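PDB 1K32: tricorn protease from Thermoplasma acidophilum, which cleaves peptides as a serine protease, probably acting downstream of the proteasome in protein breakdown, with beta-propellers thought to gate passage to its active site. Local coordinates for residues F60-R65 with A112-D117; N119-T124 with T155-A160; N56-F61 with I67-M72; D25-V30 with I267-P272. All blocks are in the same frame, centred on the assembly; numbering follows the deposited sequence.

Interaction 1. Residues F60-R65 with A112-D117; sequences FFPDGR and AGFDPD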
loop_
_atom_site.group_PDB
_atom_site.type_symbol
_atom_site.label_atom_id
_atom_site.label_comp_id
_atom_site.label_asym_id
_atom_site.label_seq_id
_atom_site.Cartn_x
_atom_site.Cartn_y
_atom_site.Cartn_z
ATOM N N PHE A 60 25.429 -4.694 68.327
ATOM C CA PHE A 60 24.571 -4.768 69.510
ATOM C C PHE A 60 24.358 -3.347 70.028
ATOM O O PHE A 60 25.289 -2.549 70.034
ATOM C CB PHE A 60 25.246 -5.523 70.668
ATOM C CG PHE A 60 25.176 -7.028 70.586
ATOM C CD1 PHE A 60 26.323 -7.777 70.335
ATOM C CD2 PHE A 60 23.990 -7.700 70.844
ATOM C CE1 PHE A 60 26.286 -9.176 70.352
ATOM C CE2 PHE A 60 23.938 -9.098 70.861
ATOM C CZ PHE A 60 25.088 -9.836 70.617
ATOM N N PHE A 61 23.149 -3.027 70.468
ATOM C CA PHE A 61 22.934 -1.722 71.066
ATOM C C PHE A 61 23.601 -1.878 72.434
ATOM O O PHE A 61 23.803 -3.002 72.900
ATOM C CB PHE A 61 21.441 -1.416 71.237
ATOM C CG PHE A 61 20.835 -0.712 70.064
ATOM C CD1 PHE A 61 20.648 -1.372 68.854
ATOM C CD2 PHE A 61 20.450 0.622 70.165
ATOM C CE1 PHE A 61 20.085 -0.709 67.759
ATOM C CE2 PHE A 61 19.888 1.290 69.079
ATOM C CZ PHE A 61 19.705 0.622 67.877
ATOM N N PRO A 62 23.949 -0.763 73.092
ATOM C CA PRO A 62 24.602 -0.775 74.407
ATOM C C PRO A 62 24.101 -1.777 75.460
ATOM O O PRO A 62 24.907 -2.381 76.168
ATOM C CB PRO A 62 24.468 0.682 74.873
ATOM C CG PRO A 62 23.277 1.191 74.095
ATOM C CD PRO A 62 23.544 0.606 72.740
ATOM N N ASP A 63 22.790 -1.959 75.565
ATOM C CA ASP A 63 22.248 -2.883 76.552
ATOM C C ASP A 63 22.146 -4.320 76.047
ATOM O O ASP A 63 21.657 -5.202 76.763
ATOM C CB ASP A 63 20.877 -2.399 77.030
ATOM C CG ASP A 63 19.853 -2.352 75.921
ATOM O OD1 ASP A 63 18.758 -1.798 76.153
ATOM O OD2 ASP A 63 20.134 -2.874 74.823
ATOM N N GLY A 64 22.614 -4.545 74.821
ATOM C CA GLY A 64 22.579 -5.869 74.222
ATOM C C GLY A 64 21.187 -6.415 73.941
ATOM O O GLY A 64 21.019 -7.622 73.787
ATOM N N ARG A 65 20.192 -5.536 73.865
ATOM C CA ARG A 65 18.811 -5.952 73.615
ATOM C C ARG A 65 18.450 -5.911 72.122
ATOM O O ARG A 65 17.860 -6.848 71.578
ATOM C CB ARG A 65 17.851 -5.041 74.387
ATOM C CG ARG A 65 18.165 -4.890 75.878
ATOM C CD ARG A 65 17.326 -5.816 76.739
ATOM N NE ARG A 65 15.899 -5.531 76.619
ATOM C CZ ARG A 65 14.943 -6.323 77.090
ATOM N NH1 ARG A 65 13.667 -5.996 76.937
ATOM N NH2 ARG A 65 15.266 -7.448 77.715
ATOM N N ALA A 112 27.713 3.745 62.947
ATOM C CA ALA A 112 28.972 4.420 63.259
ATOM C C ALA A 112 29.338 4.291 64.735
ATOM O O ALA A 112 30.519 4.343 65.100
ATOM C CB ALA A 112 28.873 5.889 62.876
ATOM N N GLY A 113 28.317 4.123 65.575
ATOM C CA GLY A 113 28.532 4.001 67.002
ATOM C C GLY A 113 27.263 4.312 67.781
ATOM O O GLY A 113 26.183 4.467 67.200
ATOM N N PHE A 114 27.387 4.377 69.102
ATOM C CA PHE A 114 26.251 4.679 69.957
ATOM C C PHE A 114 26.662 5.742 70.964
ATOM O O PHE A 114 27.737 5.651 71.569
ATOM C CB PHE A 114 25.774 3.425 70.688
ATOM C CG PHE A 114 25.421 2.291 69.780
ATOM C CD1 PHE A 114 26.401 1.402 69.346
ATOM C CD2 PHE A 114 24.106 2.109 69.345
ATOM C CE1 PHE A 114 26.083 0.347 68.493
ATOM C CE2 PHE A 114 23.778 1.062 68.495
ATOM C CZ PHE A 114 24.772 0.174 68.066
ATOM N N ASP A 115 25.808 6.748 71.142
ATOM C CA ASP A 115 26.118 7.814 72.064
ATOM C C ASP A 115 25.906 7.346 73.502
ATOM O O ASP A 115 25.417 6.242 73.735
ATOM C CB ASP A 115 25.289 9.073 71.728
ATOM C CG ASP A 115 23.818 8.933 72.068
ATOM O OD1 ASP A 115 23.016 9.709 71.511
ATOM O OD2 ASP A 115 23.460 8.075 72.895
ATOM N N PRO A 116 26.302 8.167 74.483
ATOM C CA PRO A 116 26.146 7.808 75.897
ATOM C C PRO A 116 24.720 7.427 76.317
ATOM O O PRO A 116 24.550 6.614 77.217
ATOM C CB PRO A 116 26.666 9.046 76.623
ATOM C CG PRO A 116 27.732 9.543 75.686
ATOM C CD PRO A 116 27.030 9.438 74.345
ATOM N N ASP A 117 23.711 8.008 75.672
ATOM C CA ASP A 117 22.315 7.703 75.989
ATOM C C ASP A 117 21.886 6.372 75.369
ATOM O O ASP A 117 20.815 5.852 75.668
ATOM C CB ASP A 117 21.397 8.825 75.483
ATOM C CG ASP A 117 21.488 10.094 76.332
ATOM O OD1 ASP A 117 20.906 11.124 75.931
ATOM O OD2 ASP A 117 22.129 10.066 77.402
#
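The Phe114 ring points an edge at the Phe61 ring: CE2 of Phe114 sits 3.7 Å above the Phe61 plane, over its centre. The planes meet at 56°, an edge-to-face pair that joins two adjacent blades of the N-terminal beta-propeller. Over one face of Phe114 lie two carbons of the 60-65 loop, Phe61 CA and Pro62 CD, each 4.2 Å from the ring centroid and both in CH-pi contact. The carbonyl Phe60 O comes in obliquely, 3.4 Å from Phe114 CE1. With CG anti to its own carbonyl carbon (chi1 -56°), Phe114 reaches across from strand 110-114 to the corner where strand 54-60 ends. Leu120 of the same blade also packs on both rings, and Lys66 makes a cation-pi contact with Phe61. Were Phe114 cut back to an alanine, the Phe61 face and Pro62 CD would probably lose their partner and a gap open between the blades. The contact has no hydrogen bond between the segments; each also carries bonds of its own. In 112-117, Ala112 and Gly113 both face Ile121 in a classic beta bulge just ahead of Phe114. In 60-65, a type I turn closes from Phe61 to Gly64, Gly64 N bonding to Phe61 O at 2.7 Å. Overlapping it is an Asx turn, in which Arg65 N meets Asp63 OD2 at 2.8 Å from above the carboxylate plane.

Interaction 2. Residues N119-T124 with T155-A160; sequences NLIIST and THILFA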
loop_
_atom_site.group_PDB
_atom_site.type_symbol
_atom_site.label_atom_id
_atom_site.label_comp_id
_atom_site.label_asym_id
_atom_site.label_seq_id
_atom_site.Cartn_x
_atom_site.Cartn_y
_atom_site.Cartn_z
ATOM N N ASN A 119 21.700 5.939 71.980
ATOM C CA ASN A 119 21.084 6.154 70.675
ATOM C C ASN A 119 22.012 5.783 69.536
ATOM O O ASN A 119 23.224 6.011 69.596
ATOM C CB ASN A 119 20.659 7.612 70.507
ATOM C CG ASN A 119 19.736 8.072 71.608
ATOM O OD1 ASN A 119 20.070 8.974 72.375
ATOM N ND2 ASN A 119 18.570 7.449 71.700
ATOM N N LEU A 120 21.428 5.215 68.488
ATOM C CA LEU A 120 22.188 4.820 67.313
ATOM C C LEU A 120 22.706 6.027 66.533
ATOM O O LEU A 120 21.972 6.982 66.293
ATOM C CB LEU A 120 21.317 3.981 66.388
ATOM C CG LEU A 120 21.923 3.610 65.031
ATOM C CD1 LEU A 120 23.191 2.799 65.243
ATOM C CD2 LEU A 120 20.906 2.812 64.219
ATOM N N ILE A 121 23.986 5.979 66.168
ATOM C CA ILE A 121 24.598 7.015 65.344
ATOM C C ILE A 121 24.965 6.292 64.055
ATOM O O ILE A 121 25.608 5.237 64.092
ATOM C CB ILE A 121 25.907 7.593 65.943
ATOM C CG1 ILE A 121 25.652 8.152 67.348
ATOM C CG2 ILE A 121 26.432 8.702 65.013
ATOM C CD1 ILE A 121 24.607 9.259 67.375
ATOM N N ILE A 122 24.545 6.844 62.925
ATOM C CA ILE A 122 24.841 6.236 61.646
ATOM C C ILE A 122 25.745 7.117 60.828
ATOM O O ILE A 122 25.844 8.320 61.066
ATOM C CB ILE A 122 23.562 5.943 60.807
ATOM C CG1 ILE A 122 22.783 7.229 60.536
ATOM C CG2 ILE A 122 22.710 4.908 61.509
ATOM C CD1 ILE A 122 21.566 7.003 59.622
ATOM N N SER A 123 26.415 6.493 59.868
ATOM C CA SER A 123 27.317 7.195 58.982
ATOM C C SER A 123 26.760 7.003 57.589
ATOM O O SER A 123 26.506 5.873 57.182
ATOM C CB SER A 123 28.707 6.594 59.076
ATOM O OG SER A 123 29.528 7.104 58.064
ATOM N N THR A 124 26.548 8.097 56.860
ATOM C CA THR A 124 26.011 7.976 55.510
ATOM C C THR A 124 26.197 9.198 54.620
ATOM O O THR A 124 26.186 10.350 55.079
ATOM C CB THR A 124 24.499 7.596 55.536
ATOM O OG1 THR A 124 24.032 7.429 54.199
ATOM C CG2 THR A 124 23.673 8.683 56.214
ATOM N N THR A 155 33.682 7.467 59.902
ATOM C CA THR A 155 33.312 6.069 59.796
ATOM C C THR A 155 32.877 5.565 61.166
ATOM O O THR A 155 31.873 4.873 61.296
ATOM C CB THR A 155 34.512 5.227 59.303
ATOM O OG1 THR A 155 34.971 5.736 58.047
ATOM C CG2 THR A 155 34.110 3.774 59.145
ATOM N N HIS A 156 33.657 5.904 62.186
ATOM C CA HIS A 156 33.354 5.489 63.545
ATOM C C HIS A 156 33.345 6.655 64.529
ATOM O O HIS A 156 34.082 7.631 64.374
ATOM C CB HIS A 156 34.383 4.476 64.056
ATOM C CG HIS A 156 34.483 3.225 63.244
ATOM N ND1 HIS A 156 35.307 3.113 62.144
ATOM C CD2 HIS A 156 33.886 2.017 63.389
ATOM C CE1 HIS A 156 35.216 1.891 61.651
ATOM N NE2 HIS A 156 34.360 1.206 62.388
ATOM N N ILE A 157 32.493 6.545 65.542
ATOM C CA ILE A 157 32.454 7.539 66.592
ATOM C C ILE A 157 32.318 6.785 67.905
ATOM O O ILE A 157 31.438 5.940 68.061
ATOM C CB ILE A 157 31.280 8.551 66.461
ATOM C CG1 ILE A 157 31.344 9.529 67.638
ATOM C CG2 ILE A 157 29.929 7.831 66.461
ATOM C CD1 ILE A 157 30.604 10.824 67.408
ATOM N N LEU A 158 33.225 7.073 68.829
ATOM C CA LEU A 158 33.214 6.450 70.132
ATOM C C LEU A 158 33.112 7.569 71.158
ATOM O O LEU A 158 33.397 8.730 70.861
ATOM C CB LEU A 158 34.499 5.657 70.349
ATOM C CG LEU A 158 34.918 4.739 69.199
ATOM C CD1 LEU A 158 36.273 4.119 69.518
ATOM C CD2 LEU A 158 33.859 3.662 68.977
ATOM N N PHE A 159 32.697 7.224 72.368
ATOM C CA PHE A 159 32.564 8.220 73.414
ATOM C C PHE A 159 33.318 7.744 74.637
ATOM O O PHE A 159 33.163 6.608 75.069
ATOM C CB PHE A 159 31.094 8.445 73.767
ATOM C CG PHE A 159 30.271 8.971 72.630
ATOM C CD1 PHE A 159 29.938 8.155 71.559
ATOM C CD2 PHE A 159 29.828 10.292 72.632
ATOM C CE1 PHE A 159 29.171 8.642 70.498
ATOM C CE2 PHE A 159 29.067 10.793 71.582
ATOM C CZ PHE A 159 28.735 9.963 70.508
ATOM N N ALA A 160 34.146 8.622 75.181
ATOM C CA ALA A 160 34.929 8.298 76.357
ATOM C C ALA A 160 34.950 9.500 77.286
ATOM O O ALA A 160 35.269 10.619 76.875
ATOM C CB ALA A 160 36.346 7.924 75.955
#
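Ser123 OG hydrogen-bonds Ala154 O, just ahead of segment 155-160, with Thr134 O of its own blade a weak second partner. The buried hydroxyl thus spans the seam, and Ser123 CB comes within 4.2 Å of Thr155 O. Here the two backbones lie closest, with the CA atoms of Ser123 and Thr155 6.2 Å apart. Two strand positions further along the seam the gap has widened, and isoleucines fill it. Ile121 CG2 touches Ile157 CG2 at 3.9 Å, the side chains crossing at about a right angle. Ile157 has CG1 anti to its backbone N (chi1 179°), which puts CG2 in the crowded position between N and the carbonyl carbon and turns that methyl to Ile121. Beyond them Phe159 also points at the neighbouring blade and leans on Asp115 and Pro116. Next to the contact, Ala112 of strand 110-114 hydrogen-bonds the Ile157 backbone. Thr155 and His156 form a classic beta bulge against strand 163-168. Strand 120-124 is second in its four-stranded sheet and strand 156-160 first in the next, so this is the packing of neighbouring beta-propeller blades, apolar between the isoleucines and hydrogen-bonded beside them.

Interaction 3. Residues N56-F61 with I67-M72; sequences NNARFF and IAIRVM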
loop_
_atom_site.group_PDB
_atom_site.type_symbol
_atom_site.label_atom_id
_atom_site.label_comp_id
_atom_site.label_asym_id
_atom_site.label_seq_id
_atom_site.Cartn_x
_atom_site.Cartn_y
_atom_site.Cartn_z
ATOM N N ASN A 56 26.550 -7.495 56.108
ATOM C CA ASN A 56 28.004 -7.413 56.254
ATOM C C ASN A 56 28.419 -6.820 57.602
ATOM O O ASN A 56 29.598 -6.846 57.955
ATOM C CB ASN A 56 28.618 -6.573 55.124
ATOM C CG ASN A 56 28.449 -5.088 55.350
ATOM O OD1 ASN A 56 29.416 -4.370 55.651
ATOM N ND2 ASN A 56 27.220 -4.616 55.229
ATOM N N ASN A 57 27.455 -6.282 58.343
ATOM C CA ASN A 57 27.730 -5.681 59.645
ATOM C C ASN A 57 26.506 -5.772 60.551
ATOM O O ASN A 57 25.380 -5.681 60.087
ATOM C CB ASN A 57 28.147 -4.216 59.484
ATOM C CG ASN A 57 28.802 -3.652 60.743
ATOM O OD1 ASN A 57 29.474 -4.374 61.464
ATOM N ND2 ASN A 57 28.617 -2.349 61.001
ATOM N N ALA A 58 26.746 -5.972 61.843
ATOM C CA ALA A 58 25.673 -6.081 62.838
ATOM C C ALA A 58 26.264 -5.621 64.158
ATOM O O ALA A 58 27.317 -6.114 64.567
ATOM C CB ALA A 58 25.189 -7.522 62.957
ATOM N N ARG A 59 25.582 -4.680 64.808
ATOM C CA ARG A 59 26.049 -4.109 66.063
ATOM C C ARG A 59 25.017 -4.167 67.176
ATOM O O ARG A 59 23.880 -3.727 66.996
ATOM C CB ARG A 59 26.444 -2.638 65.854
ATOM C CG ARG A 59 27.698 -2.410 65.005
ATOM C CD ARG A 59 28.936 -2.927 65.737
ATOM N NE ARG A 59 29.165 -2.203 66.981
ATOM C CZ ARG A 59 29.617 -0.954 67.049
ATOM N NH1 ARG A 59 29.793 -0.372 68.227
ATOM N NH2 ARG A 59 29.906 -0.289 65.940
ATOM N N PHE A 60 25.429 -4.694 68.327
ATOM C CA PHE A 60 24.571 -4.768 69.510
ATOM C C PHE A 60 24.358 -3.347 70.028
ATOM O O PHE A 60 25.289 -2.549 70.034
ATOM C CB PHE A 60 25.246 -5.523 70.668
ATOM C CG PHE A 60 25.176 -7.028 70.586
ATOM C CD1 PHE A 60 26.323 -7.777 70.335
ATOM C CD2 PHE A 60 23.990 -7.700 70.844
ATOM C CE1 PHE A 60 26.286 -9.176 70.352
ATOM C CE2 PHE A 60 23.938 -9.098 70.861
ATOM C CZ PHE A 60 25.088 -9.836 70.617
ATOM N N PHE A 61 23.149 -3.027 70.468
ATOM C CA PHE A 61 22.934 -1.722 71.066
ATOM C C PHE A 61 23.601 -1.878 72.434
ATOM O O PHE A 61 23.803 -3.002 72.900
ATOM C CB PHE A 61 21.441 -1.416 71.237
ATOM C CG PHE A 61 20.835 -0.712 70.064
ATOM C CD1 PHE A 61 20.648 -1.372 68.854
ATOM C CD2 PHE A 61 20.450 0.622 70.165
ATOM C CE1 PHE A 61 20.085 -0.709 67.759
ATOM C CE2 PHE A 61 19.888 1.290 69.079
ATOM C CZ PHE A 61 19.705 0.622 67.877
ATOM N N ILE A 67 19.663 -5.055 67.958
ATOM C CA ILE A 67 20.821 -5.159 67.082
ATOM C C ILE A 67 20.606 -4.335 65.818
ATOM O O ILE A 67 19.581 -4.469 65.144
ATOM C CB ILE A 67 21.090 -6.634 66.687
ATOM C CG1 ILE A 67 21.408 -7.461 67.937
ATOM C CG2 ILE A 67 22.238 -6.708 65.677
ATOM C CD1 ILE A 67 21.506 -8.942 67.663
ATOM N N ALA A 68 21.570 -3.477 65.503
ATOM C CA ALA A 68 21.486 -2.654 64.300
ATOM C C ALA A 68 22.160 -3.447 63.178
ATOM O O ALA A 68 23.248 -4.006 63.362
ATOM C CB ALA A 68 22.179 -1.327 64.526
ATOM N N ILE A 69 21.520 -3.497 62.016
ATOM C CA ILE A 69 22.039 -4.294 60.910
ATOM C C ILE A 69 22.160 -3.589 59.562
ATOM O O ILE A 69 21.253 -2.852 59.152
ATOM C CB ILE A 69 21.138 -5.535 60.702
ATOM C CG1 ILE A 69 21.022 -6.324 62.010
ATOM C CG2 ILE A 69 21.698 -6.407 59.589
ATOM C CD1 ILE A 69 19.983 -7.442 61.973
ATOM N N ARG A 70 23.280 -3.824 58.874
ATOM C CA ARG A 70 23.493 -3.258 57.540
ATOM C C ARG A 70 23.303 -4.383 56.517
ATOM O O ARG A 70 23.961 -5.425 56.579
ATOM C CB ARG A 70 24.899 -2.656 57.378
ATOM C CG ARG A 70 25.108 -2.035 55.981
ATOM C CD ARG A 70 26.466 -1.367 55.794
ATOM N NE ARG A 70 26.620 -0.676 54.499
ATOM C CZ ARG A 70 26.896 -1.274 53.337
ATOM N NH1 ARG A 70 27.032 -0.567 52.231
ATOM N NH2 ARG A 70 27.040 -2.585 53.273
ATOM N N VAL A 71 22.380 -4.195 55.584
ATOM C CA VAL A 71 22.159 -5.228 54.591
ATOM C C VAL A 71 22.275 -4.639 53.205
ATOM O O VAL A 71 21.887 -3.498 52.986
ATOM C CB VAL A 71 20.761 -5.885 54.766
ATOM C CG1 VAL A 71 19.686 -4.840 54.735
ATOM C CG2 VAL A 71 20.516 -6.914 53.662
ATOM N N MET A 72 22.831 -5.399 52.270
ATOM C CA MET A 72 22.944 -4.911 50.895
ATOM C C MET A 72 21.991 -5.655 49.951
ATOM O O MET A 72 21.679 -6.820 50.163
ATOM C CB MET A 72 24.387 -5.052 50.399
ATOM C CG MET A 72 25.388 -4.151 51.114
ATOM S SD MET A 72 27.094 -4.682 50.721
ATOM C CE MET A 72 27.137 -6.129 51.773
#
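Arg59 and Ala68 form the firm backbone pair of this antiparallel hairpin, a hydrogen-bonded pair within one propeller blade. Arg59 N meets Ala68 O at 2.8 Å in the carbonyl plane, and Ala68 N returns an equally short bond to Arg59 O. Further on, Arg70 N points almost straight at Asn57 O (3.1 Å, 177°), although it is tilted 32° from that carbonyl's plane. At the non-hydrogen-bonded position between, Ala58 CA makes a CA-H...O contact of 3.2 Å with Ala68 O.

Apolar contacts sit on both faces. On one, Phe60 CD2 lies 3.9 Å from Ile67 CG1, the two side chains side by side, and Ala58 CB adjoins Ile67 CG2; Ile28 of another blade covers all three. Toward the opposite face, Phe61 CE1 rests 3.9 Å from Ala68 CB.

The polar group belongs to Arg70. Extended from CG to NE, it carries its guanidinium to Thr109 O through NE and to Phe108 O and Ser102 OG through NH1. NH2 makes a weak bond, 3.3 Å, to Met72 SD, in the guanidinium plane, while Met72 CE packs 3.7 Å from Asn56 CB. A leucine in place of Arg70 would probably leave the carbonyls of Phe108 and Thr109 without this donor. Together with Asn57 ND2, which bonds to Asp110 OD2, the buried guanidinium implies a polar tie between this hairpin and residues 108-110, where the chain enters the next blade.

Interaction 4. Residues D25-V30 with I267-P272; sequences DRIIFV and IYIFNP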
loop_
_atom_site.group_PDB
_atom_site.type_symbol
_atom_site.label_atom_id
_atom_site.label_comp_id
_atom_site.label_asym_id
_atom_site.label_seq_id
_atom_site.Cartn_x
_atom_site.Cartn_y
_atom_site.Cartn_z
ATOM N N ASP A 25 28.431 -12.888 77.033
ATOM C CA ASP A 25 28.734 -14.229 76.554
ATOM C C ASP A 25 28.082 -14.491 75.211
ATOM O O ASP A 25 28.041 -15.637 74.755
ATOM C CB ASP A 25 28.239 -15.283 77.544
ATOM C CG ASP A 25 29.063 -15.321 78.804
ATOM O OD1 ASP A 25 30.304 -15.396 78.677
ATOM O OD2 ASP A 25 28.476 -15.280 79.909
ATOM N N ARG A 26 27.562 -13.439 74.586
ATOM C CA ARG A 26 26.910 -13.603 73.296
ATOM C C ARG A 26 27.740 -12.961 72.205
ATOM O O ARG A 26 28.243 -11.854 72.357
ATOM C CB ARG A 26 25.504 -12.983 73.293
ATOM C CG ARG A 26 24.609 -13.443 74.434
ATOM C CD ARG A 26 23.135 -13.457 74.037
ATOM N NE ARG A 26 22.644 -12.184 73.501
ATOM C CZ ARG A 26 22.601 -11.041 74.179
ATOM N NH1 ARG A 26 22.129 -9.951 73.600
ATOM N NH2 ARG A 26 23.040 -10.981 75.428
ATOM N N ILE A 27 27.884 -13.685 71.105
ATOM C CA ILE A 27 28.635 -13.211 69.957
ATOM C C ILE A 27 27.791 -13.380 68.719
ATOM O O ILE A 27 27.259 -14.457 68.484
ATOM C CB ILE A 27 29.914 -14.022 69.766
ATOM C CG1 ILE A 27 30.944 -13.601 70.809
ATOM C CG2 ILE A 27 30.428 -13.857 68.359
ATOM C CD1 ILE A 27 32.179 -14.468 70.819
ATOM N N ILE A 28 27.643 -12.310 67.945
ATOM C CA ILE A 28 26.892 -12.384 66.699
ATOM C C ILE A 28 27.910 -12.272 65.571
ATOM O O ILE A 28 28.979 -11.674 65.737
ATOM C CB ILE A 28 25.811 -11.265 66.582
ATOM C CG1 ILE A 28 26.415 -9.877 66.796
ATOM C CG2 ILE A 28 24.704 -11.541 67.579
ATOM C CD1 ILE A 28 25.384 -8.723 66.664
ATOM N N PHE A 29 27.595 -12.869 64.433
ATOM C CA PHE A 29 28.506 -12.855 63.309
ATOM C C PHE A 29 27.735 -13.211 62.056
ATOM O O PHE A 29 26.584 -13.635 62.124
ATOM C CB PHE A 29 29.647 -13.871 63.548
ATOM C CG PHE A 29 29.171 -15.286 63.743
ATOM C CD1 PHE A 29 28.908 -16.108 62.645
ATOM C CD2 PHE A 29 28.914 -15.778 65.022
ATOM C CE1 PHE A 29 28.390 -17.393 62.817
ATOM C CE2 PHE A 29 28.394 -17.066 65.206
ATOM C CZ PHE A 29 28.130 -17.873 64.097
ATOM N N VAL A 30 28.382 -13.031 60.909
ATOM C CA VAL A 30 27.755 -13.333 59.639
ATOM C C VAL A 30 28.270 -14.656 59.098
ATOM O O VAL A 30 29.456 -14.976 59.218
ATOM C CB VAL A 30 28.032 -12.227 58.588
ATOM C CG1 VAL A 30 27.437 -12.641 57.256
ATOM C CG2 VAL A 30 27.425 -10.876 59.046
ATOM N N ILE A 267 36.252 -16.925 64.119
ATOM C CA ILE A 267 35.943 -15.855 65.055
ATOM C C ILE A 267 36.836 -16.022 66.284
ATOM O O ILE A 267 36.913 -17.107 66.859
ATOM C CB ILE A 267 34.465 -15.926 65.512
ATOM C CG1 ILE A 267 33.529 -15.889 64.297
ATOM C CG2 ILE A 267 34.170 -14.803 66.496
ATOM C CD1 ILE A 267 33.700 -14.682 63.399
ATOM N N TYR A 268 37.496 -14.943 66.685
ATOM C CA TYR A 268 38.386 -14.981 67.834
ATOM C C TYR A 268 38.060 -13.908 68.870
ATOM O O TYR A 268 37.409 -12.913 68.565
ATOM C CB TYR A 268 39.828 -14.769 67.398
ATOM C CG TYR A 268 40.412 -15.819 66.473
ATOM C CD1 TYR A 268 40.160 -15.800 65.104
ATOM C CD2 TYR A 268 41.283 -16.786 66.965
ATOM C CE1 TYR A 268 40.783 -16.722 64.240
ATOM C CE2 TYR A 268 41.906 -17.706 66.115
ATOM C CZ TYR A 268 41.658 -17.665 64.763
ATOM O OH TYR A 268 42.319 -18.545 63.936
ATOM N N ILE A 269 38.544 -14.119 70.091
ATOM C CA ILE A 269 38.352 -13.166 71.175
ATOM C C ILE A 269 39.712 -12.747 71.721
ATOM O O ILE A 269 40.574 -13.588 71.977
ATOM C CB ILE A 269 37.559 -13.759 72.360
ATOM C CG1 ILE A 269 36.126 -14.078 71.944
ATOM C CG2 ILE A 269 37.576 -12.776 73.524
ATOM C CD1 ILE A 269 35.268 -14.603 73.089
ATOM N N PHE A 270 39.897 -11.446 71.890
ATOM C CA PHE A 270 41.130 -10.917 72.448
ATOM C C PHE A 270 40.801 -10.290 73.802
ATOM O O PHE A 270 39.964 -9.381 73.887
ATOM C CB PHE A 270 41.730 -9.854 71.529
ATOM C CG PHE A 270 42.892 -9.117 72.138
ATOM C CD1 PHE A 270 44.057 -9.791 72.478
ATOM C CD2 PHE A 270 42.814 -7.752 72.383
ATOM C CE1 PHE A 270 45.127 -9.113 73.056
ATOM C CE2 PHE A 270 43.882 -7.065 72.963
ATOM C CZ PHE A 270 45.037 -7.749 73.299
ATOM N N ASN A 271 41.441 -10.791 74.858
ATOM C CA ASN A 271 41.223 -10.265 76.206
ATOM C C ASN A 271 42.296 -9.226 76.524
ATOM O O ASN A 271 43.449 -9.569 76.765
ATOM C CB ASN A 271 41.290 -11.386 77.251
ATOM C CG ASN A 271 40.277 -12.481 77.003
ATOM O OD1 ASN A 271 40.486 -13.359 76.164
ATOM N ND2 ASN A 271 39.166 -12.438 77.732
ATOM N N PRO A 272 41.929 -7.939 76.530
ATOM C CA PRO A 272 42.889 -6.873 76.823
ATOM C C PRO A 272 43.559 -7.049 78.183
ATOM O O PRO A 272 44.686 -6.610 78.390
ATOM C CB PRO A 272 42.033 -5.617 76.770
ATOM C CG PRO A 272 40.949 -5.986 75.804
ATOM C CD PRO A 272 40.600 -7.379 76.241
#
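Ile267 opens the contact, reaching from strand 266-270 with its CD1 to Phe29 CB, 4.1 Å away. Its other branch, CG2, lies 4.3 Å from Ile27 CG2, so this one side chain touches two residues of strand 26-31 that point the same way. The bend of its longer branch (chi2 -57°) is what carries CD1 over to Phe29. The Phe29 ring lies nearly parallel to that of Trp36 on the next strand of its own sheet. Tyr268 turns away from strand 26-31, toward Ile277 and Lys279. Ile269 then comes back to the seam, its CD1 meeting Ile27 CD1 at 3.8 Å, methyl against methyl. Leu260 packs against Ile27, Ile267 and Ile269 alike, and Ile280 against Ile27 and Ile267, adding aliphatic side chains to the isoleucine cluster, with Phe29 at one end. The axes of the two short strand segments come no closer than 9.8 Å and run at 139°, side-chain packing and not strand pairing. Strand 26-31 belongs to the first four-stranded sheet and strand 266-270 to the sixth, each built from consecutive strands. The ring of this six-bladed beta-propeller is thus closed here by side-chain packing between its first and last blades.

All four contacts belong to the six-bladed N-terminal propeller. Interaction 3 lies within the second blade, while the others are seams: 1 joins the second and third blades, 2 the third and fourth, and 4 the sixth and first. Interactions 1 and 2 are closest, with centres about 9 Å apart, and share a sheet through Ala112 N and Ile121 O (2.8 Å). Interactions 1 and 3 share Phe60 and Phe61; the Phe60 ring carries the chain of contacts on to interaction 4, its CZ 3.5 Å from Ile28 CG2. Interactions 2 and 4 do not touch, their nearest atoms about 12 Å apart. All four are structural packing of the propeller.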